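Local coordinates for hypothetical protein Ta0852 (Thermoplasma acidophilum, PDB 1YB2) that is probably an S-adenosyl-L-methionine-dependent methyltransferase of the TRM61 family, whose members methylate N1 of an adenine in tRNA, at residues G228-K239 / T257-K268; P110-G118 / Q178-I187. One frame throughout, in Å; residues are numbered along the deposited sequence.

Contact 1 of 2, residues G228-K239 / T257-K268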
loop_
_atom_site.group_PDB
_atom_site.type_symbol
_atom_site.label_atom_id
_atom_site.label_comp_id
_atom_site.label_asym_id
_atom_site.label_seq_id
_atom_site.Cartn_x
_atom_site.Cartn_y
_atom_site.Cartn_z
ATOM N N GLY A 228 -22.141 -2.594 14.801
ATOM C CA GLY A 228 -22.627 -2.164 13.484
ATOM C C GLY A 228 -21.572 -2.213 12.384
ATOM O O GLY A 228 -21.716 -1.590 11.339
HETATM N N MSE A 229 -20.501 -2.954 12.642
HETATM C CA MSE A 229 -19.462 -3.231 11.661
HETATM C C MSE A 229 -19.508 -4.692 11.286
HETATM O O MSE A 229 -19.907 -5.529 12.079
HETATM C CB MSE A 229 -18.080 -2.868 12.216
HETATM C CG MSE A 229 -17.810 -1.361 12.241
HETATM SE SE MSE A 229 -15.895 -1.039 12.581
HETATM C CE MSE A 229 -16.018 -0.433 14.405
ATOM N N HIS A 230 -19.126 -4.991 10.052
ATOM C CA HIS A 230 -19.110 -6.367 9.565
ATOM C C HIS A 230 -17.658 -6.760 9.266
ATOM O O HIS A 230 -17.002 -6.102 8.472
ATOM C CB HIS A 230 -19.977 -6.469 8.312
ATOM C CG HIS A 230 -20.139 -7.863 7.812
ATOM N ND1 HIS A 230 -21.127 -8.706 8.276
ATOM C CD2 HIS A 230 -19.418 -8.576 6.916
ATOM C CE1 HIS A 230 -21.013 -9.877 7.674
ATOM N NE2 HIS A 230 -19.985 -9.823 6.843
ATOM N N HIS A 231 -17.165 -7.811 9.929
ATOM C CA HIS A 231 -15.812 -8.347 9.710
ATOM C C HIS A 231 -15.644 -8.856 8.279
ATOM O O HIS A 231 -16.480 -9.620 7.786
ATOM C CB HIS A 231 -15.522 -9.459 10.726
ATOM C CG HIS A 231 -14.183 -10.119 10.572
ATOM N ND1 HIS A 231 -12.996 -9.415 10.519
ATOM C CD2 HIS A 231 -13.840 -11.431 10.546
ATOM C CE1 HIS A 231 -11.986 -10.263 10.429
ATOM N NE2 HIS A 231 -12.472 -11.492 10.437
ATOM N N LEU A 232 -14.576 -8.412 7.620
ATOM C CA LEU A 232 -14.272 -8.811 6.248
ATOM C C LEU A 232 -13.216 -9.894 6.310
ATOM O O LEU A 232 -13.440 -11.006 5.859
ATOM C CB LEU A 232 -13.768 -7.620 5.419
ATOM C CG LEU A 232 -14.779 -6.501 5.102
ATOM C CD1 LEU A 232 -14.113 -5.339 4.350
ATOM C CD2 LEU A 232 -15.944 -7.032 4.303
ATOM N N GLU A 233 -12.068 -9.557 6.890
ATOM C CA GLU A 233 -11.001 -10.511 7.060
ATOM C C GLU A 233 -9.943 -9.980 7.999
ATOM O O GLU A 233 -9.823 -8.756 8.210
ATOM C CB GLU A 233 -10.382 -10.895 5.711
ATOM C CG GLU A 233 -9.480 -9.888 5.071
ATOM C CD GLU A 233 -8.686 -10.489 3.909
ATOM O OE1 GLU A 233 -8.734 -11.729 3.705
ATOM O OE2 GLU A 233 -7.998 -9.716 3.207
ATOM N N THR A 234 -9.195 -10.915 8.560
ATOM C CA THR A 234 -8.053 -10.629 9.413
ATOM C C THR A 234 -6.913 -11.468 8.882
ATOM O O THR A 234 -7.082 -12.687 8.612
ATOM C CB THR A 234 -8.312 -11.004 10.885
ATOM O OG1 THR A 234 -9.332 -10.171 11.419
ATOM C CG2 THR A 234 -7.065 -10.818 11.726
ATOM N N VAL A 235 -5.767 -10.817 8.720
ATOM C CA VAL A 235 -4.553 -11.470 8.270
ATOM C C VAL A 235 -3.430 -11.356 9.296
ATOM O O VAL A 235 -3.315 -10.349 10.006
ATOM C CB VAL A 235 -4.065 -10.918 6.911
ATOM C CG1 VAL A 235 -5.140 -11.166 5.815
ATOM C CG2 VAL A 235 -3.687 -9.438 6.996
ATOM N N GLU A 236 -2.618 -12.404 9.385
ATOM C CA GLU A 236 -1.310 -12.316 10.012
ATOM C C GLU A 236 -0.274 -12.030 8.911
ATOM O O GLU A 236 -0.145 -12.789 7.939
ATOM C CB GLU A 236 -1.007 -13.605 10.779
ATOM C CG GLU A 236 0.407 -13.663 11.379
ATOM C CD GLU A 236 0.669 -14.975 12.097
ATOM O OE1 GLU A 236 0.040 -15.994 11.755
ATOM O OE2 GLU A 236 1.506 -14.980 13.013
ATOM N N LEU A 237 0.434 -10.910 9.050
ATOM C CA LEU A 237 1.462 -10.501 8.102
ATOM C C LEU A 237 2.787 -10.591 8.812
ATOM O O LEU A 237 2.944 -9.998 9.888
ATOM C CB LEU A 237 1.258 -9.047 7.645
ATOM C CG LEU A 237 0.849 -8.742 6.199
ATOM C CD1 LEU A 237 1.108 -7.281 5.846
ATOM C CD2 LEU A 237 1.560 -9.629 5.187
HETATM N N MSE A 238 3.734 -11.314 8.223
HETATM C CA MSE A 238 5.076 -11.432 8.774
HETATM C C MSE A 238 6.115 -10.939 7.768
HETATM O O MSE A 238 6.119 -11.347 6.605
HETATM C CB MSE A 238 5.371 -12.869 9.174
HETATM C CG MSE A 238 4.501 -13.378 10.296
HETATM SE SE MSE A 238 4.293 -15.331 10.263
HETATM C CE MSE A 238 2.702 -15.414 8.891
ATOM N N LYS A 239 7.002 -10.069 8.229
ATOM C CA LYS A 239 8.001 -9.474 7.374
ATOM C C LYS A 239 9.400 -9.731 7.942
ATOM O O LYS A 239 9.636 -9.549 9.136
ATOM C CB LYS A 239 7.743 -7.971 7.277
ATOM C CG LYS A 239 8.827 -7.203 6.538
ATOM C CD LYS A 239 9.322 -6.024 7.383
ATOM C CE LYS A 239 10.560 -5.411 6.749
ATOM N NZ LYS A 239 11.584 -5.095 7.758
ATOM N N THR A 257 11.970 -11.431 12.568
ATOM C CA THR A 257 10.747 -11.348 11.820
ATOM C C THR A 257 9.741 -10.502 12.593
ATOM O O THR A 257 9.610 -10.627 13.809
ATOM C CB THR A 257 10.235 -12.694 11.186
ATOM O OG1 THR A 257 8.799 -12.789 11.286
ATOM C CG2 THR A 257 10.900 -13.890 11.749
ATOM N N HIS A 258 9.124 -9.568 11.887
ATOM C CA HIS A 258 8.177 -8.650 12.483
ATOM C C HIS A 258 6.762 -9.047 12.056
ATOM O O HIS A 258 6.532 -9.345 10.883
ATOM C CB HIS A 258 8.549 -7.223 12.090
ATOM C CG HIS A 258 9.972 -6.891 12.424
ATOM N ND1 HIS A 258 10.979 -6.889 11.481
ATOM C CD2 HIS A 258 10.574 -6.660 13.617
ATOM C CE1 HIS A 258 12.133 -6.621 12.072
ATOM N NE2 HIS A 258 11.915 -6.481 13.369
ATOM N N THR A 259 5.841 -9.075 13.019
ATOM C CA THR A 259 4.490 -9.614 12.810
ATOM C C THR A 259 3.387 -8.621 13.164
ATOM O O THR A 259 3.384 -8.059 14.262
ATOM C CB THR A 259 4.281 -10.889 13.634
ATOM O OG1 THR A 259 5.157 -11.912 13.157
ATOM C CG2 THR A 259 2.843 -11.386 13.519
ATOM N N ALA A 260 2.461 -8.414 12.233
ATOM C CA ALA A 260 1.258 -7.604 12.470
ATOM C C ALA A 260 -0.004 -8.436 12.246
ATOM O O ALA A 260 -0.034 -9.326 11.380
ATOM C CB ALA A 260 1.236 -6.399 11.561
ATOM N N PHE A 261 -1.039 -8.139 13.026
ATOM C CA PHE A 261 -2.347 -8.753 12.838
ATOM C C PHE A 261 -3.290 -7.641 12.398
ATOM O O PHE A 261 -3.502 -6.675 13.131
ATOM C CB PHE A 261 -2.810 -9.420 14.129
ATOM C CG PHE A 261 -1.987 -10.632 14.512
ATOM C CD1 PHE A 261 -2.450 -11.916 14.242
ATOM C CD2 PHE A 261 -0.731 -10.485 15.093
ATOM C CE1 PHE A 261 -1.692 -13.035 14.566
ATOM C CE2 PHE A 261 0.038 -11.605 15.428
ATOM C CZ PHE A 261 -0.451 -12.882 15.158
ATOM N N ILE A 262 -3.807 -7.753 11.181
ATOM C CA ILE A 262 -4.553 -6.656 10.577
ATOM C C ILE A 262 -5.982 -7.101 10.302
ATOM O O ILE A 262 -6.208 -8.056 9.555
ATOM C CB ILE A 262 -3.891 -6.168 9.281
ATOM C CG1 ILE A 262 -2.403 -5.820 9.540
ATOM C CG2 ILE A 262 -4.669 -4.970 8.701
ATOM C CD1 ILE A 262 -1.563 -5.727 8.241
ATOM N N THR A 263 -6.935 -6.415 10.929
ATOM C CA THR A 263 -8.366 -6.715 10.780
ATOM C C THR A 263 -9.037 -5.621 9.938
ATOM O O THR A 263 -8.852 -4.426 10.191
ATOM C CB THR A 263 -9.055 -6.807 12.164
ATOM O OG1 THR A 263 -8.544 -7.937 12.870
ATOM C CG2 THR A 263 -10.604 -6.923 12.048
ATOM N N PHE A 264 -9.788 -6.035 8.923
ATOM C CA PHE A 264 -10.610 -5.120 8.127
ATOM C C PHE A 264 -12.089 -5.355 8.410
ATOM O O PHE A 264 -12.536 -6.499 8.470
ATOM C CB PHE A 264 -10.370 -5.336 6.628
ATOM C CG PHE A 264 -8.950 -5.128 6.203
ATOM C CD1 PHE A 264 -8.088 -6.218 6.048
ATOM C CD2 PHE A 264 -8.461 -3.837 5.978
ATOM C CE1 PHE A 264 -6.750 -6.033 5.653
ATOM C CE2 PHE A 264 -7.119 -3.633 5.580
ATOM C CZ PHE A 264 -6.271 -4.731 5.415
ATOM N N ALA A 265 -12.845 -4.271 8.541
ATOM C CA ALA A 265 -14.282 -4.340 8.803
ATOM C C ALA A 265 -14.995 -3.244 8.010
ATOM O O ALA A 265 -14.431 -2.157 7.785
ATOM C CB ALA A 265 -14.551 -4.187 10.307
ATOM N N ILE A 266 -16.212 -3.533 7.567
ATOM C CA ILE A 266 -17.047 -2.532 6.877
ATOM C C ILE A 266 -18.205 -2.035 7.758
ATOM O O ILE A 266 -18.887 -2.834 8.390
ATOM C CB ILE A 266 -17.554 -3.079 5.490
ATOM C CG1 ILE A 266 -18.307 -2.018 4.677
ATOM C CG2 ILE A 266 -18.357 -4.413 5.649
ATOM C CD1 ILE A 266 -18.489 -2.418 3.205
ATOM N N LYS A 267 -18.406 -0.710 7.806
ATOM C CA LYS A 267 -19.551 -0.102 8.500
ATOM C C LYS A 267 -20.878 -0.398 7.784
ATOM O O LYS A 267 -21.046 -0.100 6.588
ATOM C CB LYS A 267 -19.359 1.427 8.615
ATOM C CG LYS A 267 -20.555 2.193 9.237
ATOM C CD LYS A 267 -20.663 1.950 10.744
ATOM C CE LYS A 267 -21.980 2.528 11.317
ATOM N NZ LYS A 267 -22.018 4.030 11.181
ATOM N N LYS A 268 -21.836 -0.946 8.530
ATOM C CA LYS A 268 -23.175 -1.180 7.989
ATOM C C LYS A 268 -24.030 0.064 8.124
ATOM O O LYS A 268 -23.867 0.814 9.080
ATOM C CB LYS A 268 -23.823 -2.367 8.692
ATOM C CG LYS A 268 -23.030 -3.650 8.481
ATOM C CD LYS A 268 -23.678 -4.866 9.168
ATOM C CE LYS A 268 -23.688 -4.698 10.665
ATOM N NZ LYS A 268 -24.201 -5.926 11.325
HETATM O O HOH W 1 -21.820 -8.001 11.685
#
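F264 lies alongside E233, ring and carboxylate chain pointing the same way, with CD1 of F264 4.0 Å from CG of E233. The carbonyl of F264 takes two donors from the opposite strand: N of L232 at 2.9 Å, and N of E233 in a weak, longer bond. Both residues therefore face F264, a classic beta bulge that shifts the register by one; the return bond, F264 N to E233 O, is almost straight (178°). L232 sits at the bulge with CB 3.5 Å from O of F264, and its CD2 reaches CG2 of I266 at 3.8 Å.

K239, at the far end of the ladder, is tied to H258 by two backbone hydrogen bonds, K239 N to H258 O and H258 N to K239 O, both 2.8 Å. Its side chain packs on V235 of the second subunit.

I262 and I266 occupy the same side of the sheet as F264. CB of I262 meets CG2 of V235, while its CD1 extends to CD1 of L237 at 3.9 Å. In I266, CG1 lies anti to the backbone N (chi1 -174°), which sets CG2 between N and the carbonyl carbon, where it packs on CB of H230.

These two strands form the antiparallel edge of the seven-stranded methyltransferase sheet: 258-267 pairs with 205-211 on its other side, and 229-242 is the outermost strand of this sheet within the chain. Residues 234-239 form an antiparallel ladder with a strand of the second subunit, carrying the sheet across the dimer interface.

On the reverse side, E236 stretches beside F261, CG standing off-centre over the ring, 4.3 Å from its centroid. E236 OE1 makes a salt bridge with R240 of the second subunit. At the opposite end from K239, a water bridges the carbonyl oxygen of M229 and NZ of K268.

Contact 2 of 2, residues P110-G118 / Q178-I187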
loop_
_atom_site.group_PDB
_atom_site.type_symbol
_atom_site.label_atom_id
_atom_site.label_comp_id
_atom_site.label_asym_id
_atom_site.label_seq_id
_atom_site.Cartn_x
_atom_site.Cartn_y
_atom_site.Cartn_z
ATOM N N PRO A 110 -6.895 10.360 -3.283
ATOM C CA PRO A 110 -7.176 11.771 -2.981
ATOM C C PRO A 110 -8.656 12.088 -2.746
ATOM O O PRO A 110 -9.536 11.482 -3.364
ATOM C CB PRO A 110 -6.666 12.502 -4.226
ATOM C CG PRO A 110 -5.625 11.619 -4.778
ATOM C CD PRO A 110 -6.093 10.214 -4.513
ATOM N N GLY A 111 -8.911 13.027 -1.841
ATOM C CA GLY A 111 -10.252 13.524 -1.579
ATOM C C GLY A 111 -10.937 12.931 -0.354
ATOM O O GLY A 111 -11.921 13.477 0.134
HETATM N N MSE A 112 -10.414 11.819 0.140
HETATM C CA MSE A 112 -10.974 11.149 1.316
HETATM C C MSE A 112 -10.730 11.931 2.604
HETATM O O MSE A 112 -9.722 12.618 2.752
HETATM C CB MSE A 112 -10.384 9.740 1.465
HETATM C CG MSE A 112 -10.663 8.780 0.311
HETATM SE SE MSE A 112 -9.695 7.089 0.608
HETATM C CE MSE A 112 -10.914 6.375 1.885
ATOM N N ASP A 113 -11.675 11.816 3.533
ATOM C CA ASP A 113 -11.483 12.276 4.906
ATOM C C ASP A 113 -11.198 11.064 5.797
ATOM O O ASP A 113 -12.076 10.237 6.055
ATOM C CB ASP A 113 -12.690 13.057 5.403
ATOM C CG ASP A 113 -12.930 14.330 4.598
ATOM O OD1 ASP A 113 -11.956 15.053 4.268
ATOM O OD2 ASP A 113 -14.101 14.614 4.291
ATOM N N ILE A 114 -9.963 10.989 6.267
ATOM C CA ILE A 114 -9.457 9.826 6.983
ATOM C C ILE A 114 -9.266 10.138 8.454
ATOM O O ILE A 114 -8.777 11.222 8.825
ATOM C CB ILE A 114 -8.131 9.330 6.330
ATOM C CG1 ILE A 114 -8.421 8.937 4.863
ATOM C CG2 ILE A 114 -7.489 8.172 7.151
ATOM C CD1 ILE A 114 -7.206 8.462 4.094
ATOM N N LEU A 115 -9.671 9.191 9.289
ATOM C CA LEU A 115 -9.470 9.271 10.726
ATOM C C LEU A 115 -8.390 8.262 11.111
ATOM O O LEU A 115 -8.494 7.079 10.778
ATOM C CB LEU A 115 -10.781 8.951 11.476
ATOM C CG LEU A 115 -10.673 8.952 13.009
ATOM C CD1 LEU A 115 -10.331 10.357 13.495
ATOM C CD2 LEU A 115 -11.974 8.475 13.647
ATOM N N GLU A 116 -7.347 8.734 11.789
ATOM C CA GLU A 116 -6.305 7.865 12.296
ATOM C C GLU A 116 -6.287 7.934 13.826
ATOM O O GLU A 116 -6.024 8.993 14.411
ATOM C CB GLU A 116 -4.955 8.277 11.686
ATOM C CG GLU A 116 -3.774 7.470 12.130
ATOM C CD GLU A 116 -2.462 7.927 11.474
ATOM O OE1 GLU A 116 -2.392 9.073 10.969
ATOM O OE2 GLU A 116 -1.488 7.139 11.483
ATOM N N VAL A 117 -6.565 6.798 14.460
ATOM C CA VAL A 117 -6.623 6.670 15.908
ATOM C C VAL A 117 -5.349 5.953 16.367
ATOM O O VAL A 117 -5.163 4.755 16.105
ATOM C CB VAL A 117 -7.904 5.919 16.350
ATOM C CG1 VAL A 117 -8.028 5.887 17.850
ATOM C CG2 VAL A 117 -9.151 6.576 15.723
ATOM N N GLY A 118 -4.462 6.705 17.012
ATOM C CA GLY A 118 -3.128 6.217 17.368
ATOM C C GLY A 118 -2.167 6.552 16.249
ATOM O O GLY A 118 -2.329 6.092 15.121
ATOM N N GLN A 178 -17.977 15.149 12.147
ATOM C CA GLN A 178 -17.731 14.629 10.811
ATOM C C GLN A 178 -17.844 13.109 10.742
ATOM O O GLN A 178 -17.625 12.409 11.731
ATOM C CB GLN A 178 -16.349 15.062 10.342
ATOM C CG GLN A 178 -16.272 15.370 8.858
ATOM C CD GLN A 178 -14.877 15.786 8.410
ATOM O OE1 GLN A 178 -14.622 15.928 7.212
ATOM N NE2 GLN A 178 -13.966 15.982 9.368
HETATM N N MSE A 179 -18.227 12.623 9.566
HETATM C CA MSE A 179 -18.171 11.201 9.226
HETATM C C MSE A 179 -16.941 11.004 8.354
HETATM O O MSE A 179 -16.636 11.851 7.527
HETATM C CB MSE A 179 -19.425 10.788 8.457
HETATM C CG MSE A 179 -20.727 11.140 9.165
HETATM SE SE MSE A 179 -20.875 10.164 10.847
HETATM C CE MSE A 179 -21.812 8.552 10.142
ATOM N N TYR A 180 -16.237 9.892 8.536
ATOM C CA TYR A 180 -14.965 9.643 7.837
ATOM C C TYR A 180 -15.102 8.606 6.723
ATOM O O TYR A 180 -15.961 7.738 6.795
ATOM C CB TYR A 180 -13.875 9.249 8.853
ATOM C CG TYR A 180 -13.669 10.370 9.830
ATOM C CD1 TYR A 180 -12.904 11.494 9.483
ATOM C CD2 TYR A 180 -14.298 10.357 11.070
ATOM C CE1 TYR A 180 -12.750 12.560 10.367
ATOM C CE2 TYR A 180 -14.153 11.412 11.957
ATOM C CZ TYR A 180 -13.377 12.508 11.601
ATOM O OH TYR A 180 -13.254 13.562 12.491
ATOM N N ASP A 181 -14.253 8.704 5.704
ATOM C CA ASP A 181 -14.275 7.773 4.580
ATOM C C ASP A 181 -13.506 6.496 4.883
ATOM O O ASP A 181 -13.656 5.509 4.169
ATOM C CB ASP A 181 -13.679 8.430 3.330
ATOM C CG ASP A 181 -14.531 9.562 2.805
ATOM O OD1 ASP A 181 -15.710 9.315 2.507
ATOM O OD2 ASP A 181 -14.022 10.694 2.678
ATOM N N ALA A 182 -12.662 6.535 5.924
ATOM C CA ALA A 182 -11.805 5.412 6.321
ATOM C C ALA A 182 -11.314 5.686 7.725
ATOM O O ALA A 182 -11.118 6.844 8.115
ATOM C CB ALA A 182 -10.597 5.260 5.379
ATOM N N VAL A 183 -11.132 4.612 8.479
ATOM C CA VAL A 183 -10.552 4.683 9.810
ATOM C C VAL A 183 -9.382 3.729 9.860
ATOM O O VAL A 183 -9.464 2.575 9.402
ATOM C CB VAL A 183 -11.533 4.319 10.936
ATOM C CG1 VAL A 183 -10.815 4.315 12.292
ATOM C CG2 VAL A 183 -12.728 5.297 10.948
ATOM N N ILE A 184 -8.272 4.237 10.386
ATOM C CA ILE A 184 -7.090 3.430 10.597
ATOM C C ILE A 184 -6.750 3.517 12.077
ATOM O O ILE A 184 -6.497 4.614 12.605
ATOM C CB ILE A 184 -5.931 3.900 9.681
ATOM C CG1 ILE A 184 -6.277 3.552 8.223
ATOM C CG2 ILE A 184 -4.621 3.217 10.116
ATOM C CD1 ILE A 184 -5.815 4.542 7.203
ATOM N N ALA A 185 -6.773 2.362 12.750
ATOM C CA ALA A 185 -6.633 2.301 14.207
ATOM C C ALA A 185 -5.455 1.450 14.680
ATOM O O ALA A 185 -5.331 0.273 14.325
ATOM C CB ALA A 185 -7.929 1.804 14.835
ATOM N N ASP A 186 -4.606 2.061 15.506
ATOM C CA ASP A 186 -3.462 1.395 16.096
ATOM C C ASP A 186 -3.456 1.805 17.560
ATOM O O ASP A 186 -2.689 2.668 17.978
ATOM C CB ASP A 186 -2.183 1.824 15.367
ATOM C CG ASP A 186 -0.929 1.094 15.862
ATOM O OD1 ASP A 186 -1.019 0.065 16.583
ATOM O OD2 ASP A 186 0.165 1.580 15.519
ATOM N N ILE A 187 -4.379 1.217 18.308
ATOM C CA ILE A 187 -4.512 1.429 19.745
ATOM C C ILE A 187 -4.529 0.086 20.470
ATOM O O ILE A 187 -4.819 -0.936 19.841
ATOM C CB ILE A 187 -5.790 2.238 20.113
ATOM C CG1 ILE A 187 -7.037 1.650 19.435
ATOM C CG2 ILE A 187 -5.579 3.733 19.820
ATOM C CD1 ILE A 187 -8.339 2.257 19.941
HETATM O O HOH W 2 -15.308 12.874 1.616
HETATM O O HOH W 3 -3.700 4.556 13.406
#
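L115 lays its CB over one face of the Y180 ring, 3.8 Å from the centroid and 18° off the normal. With CG anti to the backbone N (chi1 178°), the leucine continues across the ring, CD2 approaching CD2 and CE2 of Y180. CB of L115 also meets CG2 of V183, and further along this side V117 packs CG1 against CG2 of I187 at 3.8 Å. On the reverse side, CG2 of I114 touches CD1 of I184 at 4.0 Å, and CE of M112, a selenomethionine whose chain bends at chi3, rests on CB of A182.

The strands 113-117 and 182-185 run parallel, 14° apart, and are neighbours in the middle of the Rossmann-like sheet of class I methyltransferases. Their ladder alternates: L115 N to A182 O, I184 N to L115 O, V117 N to I184 O, D186 N to V117 O. Helix 123-132 lies against I114, E116 and I184. Toward the C-terminal ends of the strands lie G118 and D186, the latter a predicted S-adenosyl-L-methionine ligand.

At the other end the chain turns a corner at D181, and the contact becomes polar. D181 grips the D113 backbone twice: its OD2 accepts from D113 N at 2.7 Å through the lone pair anti to the other oxygen, and its own N donates to D113 O, also at 2.7 Å. That carbonyl oxygen lies at the edge of the Y180 ring. The two carboxylates come close, D113 OD2 to D181 OD2 4.2 Å; a water donates to D181 OD2 and weakly to D113 OD2. The like charges are probably eased by K202, in a salt bridge with D181 OD1, while T137 bonds D113 OD1.

Both contacts belong to one mixed sheet: contact 2 joins two of its central parallel strands, contact 1 the antiparallel pair at one edge, and strand 205-211 lies between them, pairing with 180-185 and with 258-267. Their centres are 16 Å apart and their nearest atoms about 5 Å, without touching. The predicted S-adenosyl-L-methionine site lies at the C-terminal ends of the parallel strands: D186 belongs to contact 2, and E142, also a predicted ligand, lies next to G118. Contact 1 lies farther off, the side chain of A260 being about 8 Å from that of D186, and instead carries the sheet toward the second subunit.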